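Local coordinates for chemotaxis signal transduction protein (Thermoanaerobacter tengcongensis, PDB 2QDL) that probably acts as the CheW scaffold of bacterial chemotaxis, linking chemoreceptors to the histidine kinase CheA, at residues V38-I43 with F49-I54; I84-E87 with K92-L95; L19-Y24 with G73-S78. All coordinates share one frame; numbering follows the deposited sequence.

Contact 1 of 3, residues V38-I43 with F49-I54; sequences VSITKI and FIEGII
Thr41 and Ile53 face each other as a single antiparallel hydrogen-bonded pair. It ties the loop after strand 33-36 to strand 50-56. Thr41 N donates a hydrogen bond to Ile53 O at 2.8 Å; the bond is nearly straight (173°). Ile53 N returns a bond of 2.8 Å to Thr41 O.

Ile40 can be followed from CB outward. With CG1 anti to the carbonyl carbon (chi1 -57°), CG2 stands anti to the backbone N and rests against Gly52 CA at 3.7 Å. The same methyl touches Glu51 CG. The other branch starts at CG1, which meets Ile54 CG2 at 3.8 Å, and ends at CD1, 4.1 Å from Glu51 CG. The Ile40 and Glu51 side chains cross at about a right angle. If Ile40 were cut back to an alanine, a gap would be likely to open beside Gly52 and Ile54, with the CH2 groups of Glu51 left less restrained.

Gly52 fits here because its backbone angles, and the closeness of Thr41 O, leave no room for a CB. Glu51 and Gly52 together form a classic beta bulge opposite Val63 on strand 59-65. On the far side of the bridge, Ile43 CG1 packs on Ile53 CD1 at 3.8 Å. Water 1 accepts from Ile43 N and donates to Ile50 O.

Lys42 runs alongside Glu51 in the same direction, but its NZ stays 4.4 Å from OE2, beyond a salt bridge. The carboxylate has its salt bridge through OE1 with Lys68. The contact therefore rests on two backbone bonds and isoleucine packing, with Lys42 adding at most a weak attraction at the surface.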
ATOM      1  N   VAL A  38      -8.931 -12.727  -1.981  1.00 30.42           N
ATOM      2  CA  VAL A  38      -9.369 -14.015  -2.525  1.00 31.13           C
ATOM      3  C   VAL A  38      -9.357 -14.039  -4.071  1.00 30.59           C
ATOM      4  O   VAL A  38      -9.482 -12.991  -4.751  1.00 30.07           O
ATOM      5  CB  VAL A  38     -10.767 -14.475  -1.956  1.00 31.28           C
ATOM      6  CG1 VAL A  38     -11.283 -15.694  -2.700  1.00 33.16           C
ATOM      7  CG2 VAL A  38     -10.661 -14.820  -0.485  1.00 32.33           C
ATOM      8  N   SER A  39      -9.197 -15.259  -4.598  1.00 29.86           N
ATOM      9  CA  SER A  39      -9.153 -15.513  -6.046  1.00 28.31           C
ATOM     10  C   SER A  39      -8.104 -14.667  -6.765  1.00 26.16           C
ATOM     11  O   SER A  39      -8.380 -13.989  -7.757  1.00 26.05           O
ATOM     12  CB  SER A  39     -10.547 -15.389  -6.668  1.00 29.26           C
ATOM     13  OG  SER A  39     -11.216 -16.652  -6.618  1.00 31.19           O
ATOM     14  N   ILE A  40      -6.892 -14.708  -6.227  1.00 24.03           N
ATOM     15  CA  ILE A  40      -5.730 -14.217  -6.949  1.00 21.90           C
ATOM     16  C   ILE A  40      -5.279 -15.374  -7.841  1.00 21.47           C
ATOM     17  O   ILE A  40      -5.099 -16.495  -7.371  1.00 21.17           O
ATOM     18  CB  ILE A  40      -4.594 -13.703  -6.012  1.00 21.20           C
ATOM     19  CG1 ILE A  40      -5.136 -12.591  -5.100  1.00 18.16           C
ATOM     20  CG2 ILE A  40      -3.427 -13.151  -6.829  1.00 17.71           C
ATOM     21  CD1 ILE A  40      -4.175 -12.165  -4.067  1.00 17.29           C
ATOM     22  N   THR A  41      -5.187 -15.104  -9.137  1.00 20.44           N
ATOM     23  CA  THR A  41      -4.731 -16.106 -10.070  1.00 19.02           C
ATOM     24  C   THR A  41      -3.264 -15.853 -10.318  1.00 19.55           C
ATOM     25  O   THR A  41      -2.873 -14.785 -10.807  1.00 18.55           O
ATOM     26  CB  THR A  41      -5.536 -16.090 -11.395  1.00 19.26           C
ATOM     27  OG1 THR A  41      -6.938 -16.147 -11.101  1.00 16.37           O
ATOM     28  CG2 THR A  41      -5.156 -17.291 -12.273  1.00 15.96           C
ATOM     29  N   LYS A  42      -2.456 -16.843  -9.966  1.00 20.63           N
ATOM     30  CA  LYS A  42      -1.025 -16.747 -10.144  1.00 22.86           C
ATOM     31  C   LYS A  42      -0.690 -16.753 -11.628  1.00 22.32           C
ATOM     32  O   LYS A  42      -1.258 -17.527 -12.401  1.00 22.76           O
ATOM     33  CB  LYS A  42      -0.306 -17.883  -9.412  1.00 23.50           C
ATOM     34  CG  LYS A  42      -0.558 -17.886  -7.891  1.00 29.08           C
ATOM     35  CD  LYS A  42       0.169 -19.053  -7.220  1.00 35.30           C
ATOM     36  CE  LYS A  42       0.089 -18.967  -5.701  1.00 38.56           C
ATOM     37  NZ  LYS A  42       0.958 -20.019  -5.077  1.00 40.12           N
ATOM     38  N   ILE A  43       0.226 -15.877 -12.010  1.00 22.55           N
ATOM     39  CA  ILE A  43       0.653 -15.748 -13.397  1.00 23.11           C
ATOM     40  C   ILE A  43       2.084 -16.286 -13.557  1.00 23.25           C
ATOM     41  O   ILE A  43       2.993 -15.799 -12.872  1.00 22.73           O
ATOM     42  CB  ILE A  43       0.604 -14.284 -13.852  1.00 22.88           C
ATOM     43  CG1 ILE A  43      -0.791 -13.680 -13.615  1.00 23.30           C
ATOM     44  CG2 ILE A  43       1.088 -14.145 -15.317  1.00 24.94           C
ATOM     45  CD1 ILE A  43      -1.967 -14.369 -14.317  1.00 20.60           C
ATOM     46  N   PHE A  49       7.070 -11.611  -5.862  1.00 18.99           N
ATOM     47  CA  PHE A  49       6.301 -10.567  -5.159  1.00 18.72           C
ATOM     48  C   PHE A  49       5.040 -10.154  -5.919  1.00 18.37           C
ATOM     49  O   PHE A  49       4.157  -9.538  -5.342  1.00 17.57           O
ATOM     50  CB  PHE A  49       7.172  -9.346  -4.799  1.00 17.38           C
ATOM     51  CG  PHE A  49       7.570  -8.517  -5.972  1.00 19.23           C
ATOM     52  CD1 PHE A  49       8.836  -8.657  -6.542  1.00 20.77           C
ATOM     53  CD2 PHE A  49       6.702  -7.581  -6.515  1.00 18.45           C
ATOM     54  CE1 PHE A  49       9.219  -7.877  -7.643  1.00 17.37           C
ATOM     55  CE2 PHE A  49       7.085  -6.809  -7.621  1.00 21.04           C
ATOM     56  CZ  PHE A  49       8.351  -6.969  -8.184  1.00 17.91           C
ATOM     57  N   ILE A  50       4.970 -10.488  -7.218  1.00 18.38           N
ATOM     58  CA  ILE A  50       3.723 -10.387  -7.979  1.00 18.25           C
ATOM     59  C   ILE A  50       2.884 -11.633  -7.737  1.00 17.84           C
ATOM     60  O   ILE A  50       3.060 -12.668  -8.396  1.00 18.49           O
ATOM     61  CB  ILE A  50       3.937 -10.217  -9.487  1.00 19.18           C
ATOM     62  CG1 ILE A  50       5.023  -9.164  -9.784  1.00 18.86           C
ATOM     63  CG2 ILE A  50       2.588  -9.899 -10.183  1.00 18.74           C
ATOM     64  CD1 ILE A  50       4.507  -7.759  -9.848  1.00 21.34           C
ATOM     65  N   GLU A  51       1.967 -11.536  -6.782  1.00 16.36           N
ATOM     66  CA  GLU A  51       1.188 -12.700  -6.391  1.00 15.40           C
ATOM     67  C   GLU A  51       0.360 -13.215  -7.551  1.00 14.10           C
ATOM     68  O   GLU A  51       0.103 -14.413  -7.653  1.00 13.62           O
ATOM     69  CB  GLU A  51       0.267 -12.371  -5.208  1.00 15.46           C
ATOM     70  CG  GLU A  51      -0.351 -13.626  -4.568  1.00 16.39           C
ATOM     71  CD  GLU A  51       0.708 -14.572  -3.987  1.00 17.35           C
ATOM     72  OE1 GLU A  51       1.781 -14.077  -3.570  1.00 15.49           O
ATOM     73  OE2 GLU A  51       0.454 -15.799  -3.942  1.00 14.85           O
ATOM     74  N   GLY A  52      -0.098 -12.293  -8.403  1.00 13.51           N
ATOM     75  CA  GLY A  52      -0.936 -12.660  -9.517  1.00 12.43           C
ATOM     76  C   GLY A  52      -1.894 -11.588  -9.926  1.00 12.49           C
ATOM     77  O   GLY A  52      -1.620 -10.403  -9.783  1.00 13.04           O
ATOM     78  N   ILE A  53      -3.035 -12.006 -10.437  1.00 12.09           N
ATOM     79  CA  ILE A  53      -4.002 -11.058 -10.880  1.00 13.48           C
ATOM     80  C   ILE A  53      -5.381 -11.356 -10.338  1.00 12.67           C
ATOM     81  O   ILE A  53      -5.697 -12.490  -9.996  1.00 12.66           O
ATOM     82  CB  ILE A  53      -3.999 -10.911 -12.450  1.00 14.59           C
ATOM     83  CG1 ILE A  53      -2.714 -10.235 -12.920  1.00 14.93           C
ATOM     84  CG2 ILE A  53      -5.121 -10.017 -12.899  1.00 18.26           C
ATOM     85  CD1 ILE A  53      -2.505 -10.329 -14.410  1.00 26.50           C
ATOM     86  N   ILE A  54      -6.185 -10.307 -10.239  1.00 12.32           N
ATOM     87  CA  ILE A  54      -7.612 -10.438  -9.957  1.00 11.98           C
ATOM     88  C   ILE A  54      -8.432  -9.859 -11.126  1.00 12.72           C
ATOM     89  O   ILE A  54      -7.993  -8.970 -11.864  1.00 12.27           O
ATOM     90  CB  ILE A  54      -8.031  -9.781  -8.601  1.00 11.93           C
ATOM     91  CG1 ILE A  54      -7.634  -8.291  -8.557  1.00  9.09           C
ATOM     92  CG2 ILE A  54      -7.459 -10.583  -7.414  1.00  9.25           C
ATOM     93  CD1 ILE A  54      -8.372  -7.501  -7.488  1.00  6.89           C
TER
HETATM   94  O   HOH W   1       1.884 -14.132 -10.600  1.00 19.14           O

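Contact 2 of 3, residues I84-E87 with K92-L95; sequences IIVE and KAGL
An antiparallel beta hairpin, made by strands 82-88 and 91-106, brings these segments together in the buried part of the CheW-like domain. Ile84 pairs with Leu95 and Val86 with Ala93 as hydrogen-bonded pairs. Ile84 N reaches Leu95 O at 2.9 Å, and Leu95 N bonds back to Ile84 O. Val86 N bonds to Ala93 O at 2.8 Å. The return bond from Ala93 N to Val86 O is 3.0 Å.

Ile85 and Gly94 form a non-hydrogen-bonded pair between them. Here Ile85 CA makes a CA-H...O contact of 3.4 Å with Ala93 O. Their outward backbone bonds run to strand 33-36 and its approach on one side and to strand 59-65 on the other.

Ile84, Val86, Ala93 and Leu95 share one face. Val86 puts CG1 anti to its carbonyl carbon (chi1 -56°), and this methyl meets Leu95 CD1 at 4.1 Å. Its CG2 touches Ala93 CB at the same distance. Leu26, Leu141, Leu144 and Phe145 join this apolar layer. On the other face, the aliphatic part of Lys92 crosses Ile85, and Lys92 CD lies 4.0 Å from Ile85 CG2.

Four backbone bonds satisfy the polar atoms of the two hydrogen-bonded pairs in a buried setting. The side-chain contacts described add apolar packing, to which Lys92 lends its aliphatic part.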
ATOM      1  N   ILE A  84      -6.071  -3.799  -1.270  1.00  9.75           N
ATOM      2  CA  ILE A  84      -6.271  -2.356  -1.456  1.00 10.35           C
ATOM      3  C   ILE A  84      -5.990  -2.007  -2.899  1.00 11.30           C
ATOM      4  O   ILE A  84      -4.866  -2.216  -3.399  1.00 11.89           O
ATOM      5  CB  ILE A  84      -5.346  -1.524  -0.553  1.00  8.89           C
ATOM      6  CG1 ILE A  84      -5.540  -1.937   0.926  1.00  9.44           C
ATOM      7  CG2 ILE A  84      -5.582  -0.048  -0.768  1.00 11.48           C
ATOM      8  CD1 ILE A  84      -4.629  -1.217   1.883  1.00  6.11           C
ATOM      9  N   ILE A  85      -7.013  -1.482  -3.564  1.00 11.42           N
ATOM     10  CA  ILE A  85      -6.880  -1.039  -4.950  1.00 11.71           C
ATOM     11  C   ILE A  85      -6.356   0.381  -4.983  1.00 11.67           C
ATOM     12  O   ILE A  85      -6.945   1.306  -4.405  1.00 11.83           O
ATOM     13  CB  ILE A  85      -8.189  -1.160  -5.745  1.00 11.74           C
ATOM     14  CG1 ILE A  85      -8.832  -2.545  -5.552  1.00 11.41           C
ATOM     15  CG2 ILE A  85      -8.006  -0.756  -7.251  1.00 12.02           C
ATOM     16  CD1 ILE A  85      -7.987  -3.726  -5.970  1.00  9.28           C
ATOM     17  N   VAL A  86      -5.221   0.537  -5.646  1.00 11.09           N
ATOM     18  CA  VAL A  86      -4.589   1.836  -5.817  1.00 11.26           C
ATOM     19  C   VAL A  86      -4.396   2.110  -7.342  1.00 12.50           C
ATOM     20  O   VAL A  86      -4.807   1.317  -8.192  1.00 11.51           O
ATOM     21  CB  VAL A  86      -3.224   1.909  -5.027  1.00 11.48           C
ATOM     22  CG1 VAL A  86      -3.431   1.581  -3.531  1.00  8.10           C
ATOM     23  CG2 VAL A  86      -2.173   0.981  -5.653  1.00 10.13           C
ATOM     24  N   GLU A  87      -3.781   3.238  -7.664  1.00 14.25           N
ATOM     25  CA  GLU A  87      -3.491   3.608  -9.048  1.00 16.56           C
ATOM     26  C   GLU A  87      -2.043   4.037  -9.105  1.00 16.15           C
ATOM     27  O   GLU A  87      -1.618   4.841  -8.309  1.00 16.69           O
ATOM     28  CB  GLU A  87      -4.395   4.749  -9.507  1.00 16.85           C
ATOM     29  CG  GLU A  87      -4.100   5.194 -10.909  1.00 21.96           C
ATOM     30  CD  GLU A  87      -4.818   6.492 -11.288  1.00 27.24           C
ATOM     31  OE1 GLU A  87      -4.386   7.615 -10.893  1.00 29.67           O
ATOM     32  OE2 GLU A  87      -5.817   6.371 -12.006  1.00 29.78           O
ATOM     33  N   LYS A  92      -4.528   0.649 -12.576  1.00 17.96           N
ATOM     34  CA  LYS A  92      -4.982  -0.003 -11.350  1.00 17.33           C
ATOM     35  C   LYS A  92      -4.028  -1.112 -10.873  1.00 15.81           C
ATOM     36  O   LYS A  92      -3.542  -1.922 -11.668  1.00 14.76           O
ATOM     37  CB  LYS A  92      -6.394  -0.568 -11.507  1.00 18.07           C
ATOM     38  CG  LYS A  92      -7.482   0.487 -11.627  1.00 22.28           C
ATOM     39  CD  LYS A  92      -8.824   0.001 -11.060  1.00 27.95           C
ATOM     40  CE  LYS A  92      -9.951   1.049 -11.224  1.00 33.69           C
ATOM     41  NZ  LYS A  92      -9.499   2.479 -11.001  1.00 36.73           N
ATOM     42  N   ALA A  93      -3.777  -1.137  -9.564  1.00 14.15           N
ATOM     43  CA  ALA A  93      -2.937  -2.154  -8.941  1.00 12.76           C
ATOM     44  C   ALA A  93      -3.557  -2.539  -7.600  1.00 12.82           C
ATOM     45  O   ALA A  93      -4.355  -1.769  -7.040  1.00 13.11           O
ATOM     46  CB  ALA A  93      -1.497  -1.629  -8.778  1.00 12.57           C
ATOM     47  N   GLY A  94      -3.246  -3.750  -7.127  1.00 12.39           N
ATOM     48  CA  GLY A  94      -3.724  -4.256  -5.853  1.00 10.37           C
ATOM     49  C   GLY A  94      -2.559  -4.541  -4.913  1.00 10.39           C
ATOM     50  O   GLY A  94      -1.522  -5.082  -5.322  1.00  9.47           O
ATOM     51  N   LEU A  95      -2.716  -4.146  -3.657  1.00  9.95           N
ATOM     52  CA  LEU A  95      -1.707  -4.395  -2.624  1.00  9.64           C
ATOM     53  C   LEU A  95      -2.365  -5.261  -1.555  1.00  9.82           C
ATOM     54  O   LEU A  95      -3.420  -4.892  -1.012  1.00  8.95           O
ATOM     55  CB  LEU A  95      -1.209  -3.079  -2.009  1.00  9.55           C
ATOM     56  CG  LEU A  95      -0.860  -1.878  -2.915  1.00  9.97           C
ATOM     57  CD1 LEU A  95      -0.359  -0.735  -2.072  1.00  9.44           C
ATOM     58  CD2 LEU A  95       0.197  -2.241  -3.918  1.00 13.39           C
TER

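Contact 3 of 3, residues L19-Y24 with G73-S78; sequences LAEELY and GKRGKS
The Arg75 guanidinium and the Glu21 carboxylate meet edge to edge, with their planes only 4° apart. Glu21 lies at the edge formed by NE and NH2, close to the guanidinium plane. Arg75 NH2 bonds to Glu21 OE1 at 2.8 Å, and Arg75 NE bonds to Glu21 OE2 at 2.8 Å. Both oxygens use their syn lone pairs. This is the side-on, two-pronged form of the salt bridge.

Each chain bends to reach its partner. Glu21 turns at chi2 (88°), which swings the carboxylate across to Arg75. Arg75 is extended at chi2 and then folds at chi3 (-75°), so NE and NH2 face Glu21.

The ring of Tyr24 takes no part in the bridge. Glu22 OE1 lies at its edge, in the ring plane, and accepts a 2.5 Å bond from Tyr24 OH.

Next to the ion pair along the turn, Ala20 meets the loop backbone. Its CB is 3.6 Å from Gly73 O, and Ala20 CA makes a CA-H...O contact of 3.2 Å with Arg75 O. That carbonyl also accepts a hydrogen bond from Lys67 NZ, while Ala20 N bonds to Asp98 OD2. Ala20 and Glu21 are the central residues of a type II' beta turn from Leu19 to Glu22, which joins strands 12-19 and 22-27. Arg75 belongs to the loop between helix 66-70 and strand 82-88. In that loop, Gly76 has backbone angles that call for glycine.

The two matched bonds hold the carboxylate and guanidinium in one plane, edge to edge, and limit their rotation. The paired charges are likely to steady the hairpin turn against a loop far away in sequence, with little apolar packing between the two segments.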
ATOM      1  N   LEU A  19       1.191  -5.363   8.250  1.00  8.09           N
ATOM      2  CA  LEU A  19       1.919  -6.424   7.546  1.00  9.21           C
ATOM      3  C   LEU A  19       2.759  -7.128   8.621  1.00 10.41           C
ATOM      4  O   LEU A  19       3.664  -6.518   9.173  1.00 10.24           O
ATOM      5  CB  LEU A  19       2.827  -5.867   6.441  1.00  7.10           C
ATOM      6  CG  LEU A  19       2.150  -5.149   5.259  1.00  7.84           C
ATOM      7  CD1 LEU A  19       3.220  -4.539   4.345  1.00  4.82           C
ATOM      8  CD2 LEU A  19       1.232  -6.109   4.505  1.00  3.33           C
ATOM      9  N   ALA A  20       2.428  -8.383   8.931  1.00 12.32           N
ATOM     10  CA  ALA A  20       3.048  -9.108  10.048  1.00 14.72           C
ATOM     11  C   ALA A  20       2.947  -8.223  11.302  1.00 16.75           C
ATOM     12  O   ALA A  20       1.846  -7.748  11.640  1.00 16.77           O
ATOM     13  CB  ALA A  20       4.507  -9.520   9.740  1.00 14.21           C
ATOM     14  N   GLU A  21       4.058  -7.951  11.979  1.00 18.63           N
ATOM     15  CA  GLU A  21       3.915  -7.200  13.228  1.00 22.03           C
ATOM     16  C   GLU A  21       4.078  -5.664  13.045  1.00 21.99           C
ATOM     17  O   GLU A  21       4.328  -4.946  14.018  1.00 23.51           O
ATOM     18  CB  GLU A  21       4.823  -7.777  14.344  1.00 22.60           C
ATOM     19  CG  GLU A  21       4.594  -9.300  14.664  1.00 26.43           C
ATOM     20  CD  GLU A  21       5.437 -10.239  13.781  1.00 30.28           C
ATOM     21  OE1 GLU A  21       6.566  -9.841  13.424  1.00 33.12           O
ATOM     22  OE2 GLU A  21       4.973 -11.363  13.437  1.00 30.80           O
ATOM     23  N   GLU A  22       3.910  -5.161  11.816  1.00 20.99           N
ATOM     24  CA  GLU A  22       4.251  -3.761  11.523  1.00 19.54           C
ATOM     25  C   GLU A  22       3.078  -2.966  10.911  1.00 18.30           C
ATOM     26  O   GLU A  22       2.186  -3.549  10.270  1.00 18.32           O
ATOM     27  CB  GLU A  22       5.503  -3.676  10.633  1.00 19.62           C
ATOM     28  CG  GLU A  22       6.740  -4.398  11.176  1.00 21.19           C
ATOM     29  CD  GLU A  22       7.856  -4.514  10.141  1.00 25.93           C
ATOM     30  OE1 GLU A  22       7.618  -4.204   8.943  1.00 23.25           O
ATOM     31  OE2 GLU A  22       8.987  -4.914  10.525  1.00 28.84           O
ATOM     32  N   LEU A  23       3.089  -1.653  11.122  1.00 16.25           N
ATOM     33  CA  LEU A  23       2.000  -0.772  10.664  1.00 15.99           C
ATOM     34  C   LEU A  23       2.451   0.048   9.478  1.00 14.69           C
ATOM     35  O   LEU A  23       3.564   0.579   9.480  1.00 14.15           O
ATOM     36  CB  LEU A  23       1.526   0.179  11.779  1.00 15.92           C
ATOM     37  CG  LEU A  23       0.896  -0.540  12.980  1.00 17.67           C
ATOM     38  CD1 LEU A  23       0.537   0.475  14.058  1.00 19.60           C
ATOM     39  CD2 LEU A  23      -0.320  -1.378  12.596  1.00 18.97           C
ATOM     40  N   TYR A  24       1.593   0.110   8.465  1.00 12.56           N
ATOM     41  CA  TYR A  24       1.869   0.868   7.259  1.00 13.51           C
ATOM     42  C   TYR A  24       0.653   1.714   6.966  1.00 12.88           C
ATOM     43  O   TYR A  24      -0.457   1.376   7.409  1.00 12.69           O
ATOM     44  CB  TYR A  24       2.218  -0.091   6.091  1.00 13.87           C
ATOM     45  CG  TYR A  24       3.547  -0.764   6.345  1.00 14.50           C
ATOM     46  CD1 TYR A  24       3.633  -1.913   7.123  1.00 16.33           C
ATOM     47  CD2 TYR A  24       4.725  -0.204   5.869  1.00 15.89           C
ATOM     48  CE1 TYR A  24       4.853  -2.508   7.392  1.00 18.28           C
ATOM     49  CE2 TYR A  24       5.957  -0.805   6.121  1.00 18.15           C
ATOM     50  CZ  TYR A  24       6.005  -1.941   6.890  1.00 17.17           C
ATOM     51  OH  TYR A  24       7.209  -2.500   7.158  1.00 19.35           O
ATOM     52  N   GLY A  73       8.550 -10.658   7.278  1.00 12.92           N
ATOM     53  CA  GLY A  73       8.137 -12.006   7.647  1.00 12.50           C
ATOM     54  C   GLY A  73       6.768 -12.357   7.097  1.00 12.85           C
ATOM     55  O   GLY A  73       5.831 -11.534   7.131  1.00 11.77           O
ATOM     56  N   LYS A  74       6.633 -13.592   6.605  1.00 13.11           N
ATOM     57  CA  LYS A  74       5.388 -14.014   5.945  1.00 13.18           C
ATOM     58  C   LYS A  74       4.369 -14.515   6.946  1.00 14.04           C
ATOM     59  O   LYS A  74       3.928 -15.665   6.871  1.00 12.82           O
ATOM     60  CB  LYS A  74       5.666 -15.062   4.850  1.00 12.91           C
ATOM     61  CG  LYS A  74       6.741 -14.638   3.809  1.00 12.14           C
ATOM     62  CD  LYS A  74       6.492 -13.227   3.250  1.00 10.97           C
ATOM     63  CE  LYS A  74       7.593 -12.786   2.290  1.00 11.33           C
ATOM     64  NZ  LYS A  74       8.914 -12.524   2.930  1.00 11.66           N
ATOM     65  N   ARG A  75       3.994 -13.643   7.891  1.00 14.78           N
ATOM     66  CA  ARG A  75       2.975 -13.989   8.903  1.00 14.87           C
ATOM     67  C   ARG A  75       1.915 -12.893   8.922  1.00 13.91           C
ATOM     68  O   ARG A  75       2.186 -11.773   8.528  1.00 13.10           O
ATOM     69  CB  ARG A  75       3.597 -14.102  10.305  1.00 14.93           C
ATOM     70  CG  ARG A  75       4.944 -14.820  10.329  1.00 17.72           C
ATOM     71  CD  ARG A  75       5.594 -14.818  11.697  1.00 14.95           C
ATOM     72  NE  ARG A  75       6.161 -13.517  12.040  1.00 16.48           N
ATOM     73  CZ  ARG A  75       7.336 -13.061  11.606  1.00 16.65           C
ATOM     74  NH1 ARG A  75       8.079 -13.783  10.786  1.00 15.15           N
ATOM     75  NH2 ARG A  75       7.778 -11.874  12.001  1.00 17.35           N
ATOM     76  N   GLY A  76       0.720 -13.229   9.396  1.00 13.86           N
ATOM     77  CA  GLY A  76      -0.312 -12.215   9.699  1.00 14.85           C
ATOM     78  C   GLY A  76      -1.561 -12.386   8.854  1.00 15.26           C
ATOM     79  O   GLY A  76      -2.570 -11.736   9.093  1.00 14.57           O
ATOM     80  N   LYS A  77      -1.495 -13.271   7.866  1.00 16.04           N
ATOM     81  CA  LYS A  77      -2.644 -13.475   6.997  1.00 17.70           C
ATOM     82  C   LYS A  77      -3.803 -14.146   7.731  1.00 18.28           C
ATOM     83  O   LYS A  77      -3.597 -15.103   8.470  1.00 19.02           O
ATOM     84  CB  LYS A  77      -2.300 -14.320   5.769  1.00 17.21           C
ATOM     85  CG  LYS A  77      -3.452 -14.278   4.775  1.00 18.39           C
ATOM     86  CD  LYS A  77      -3.514 -15.391   3.824  1.00 18.11           C
ATOM     87  CE  LYS A  77      -4.824 -15.244   3.079  1.00 19.19           C
ATOM     88  NZ  LYS A  77      -5.137 -16.414   2.283  1.00 23.69           N
ATOM     89  N   SER A  78      -5.016 -13.674   7.462  1.00 18.97           N
ATOM     90  CA  SER A  78      -6.243 -14.265   7.988  1.00 19.05           C
ATOM     91  C   SER A  78      -7.440 -13.841   7.110  1.00 19.55           C
ATOM     92  O   SER A  78      -7.273 -13.302   6.020  1.00 18.69           O
ATOM     93  CB  SER A  78      -6.475 -13.801   9.425  1.00 18.63           C
ATOM     94  OG  SER A  78      -6.973 -12.458   9.424  1.00 18.85           O
TER

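All three contacts lie in the CheW-like domain and reach the same mixed sheet. Contacts 1 and 2 have centres 13 Å apart and touch where Ile54 CD1 meets Ile85 CD1 at 4.1 Å. Contact 3 lies with its centre about 18 Å from each of the others and touches neither. Along the chain, contact 3 spans the longest interval, from 19-24 to 73-78, and contact 1 falls within it; contact 2 follows both. Contact 2 is the buried one, while 1 and 3 are at the surface. The domain thus combines a buried hairpin with two surface ties that bring loops against its strands and turns.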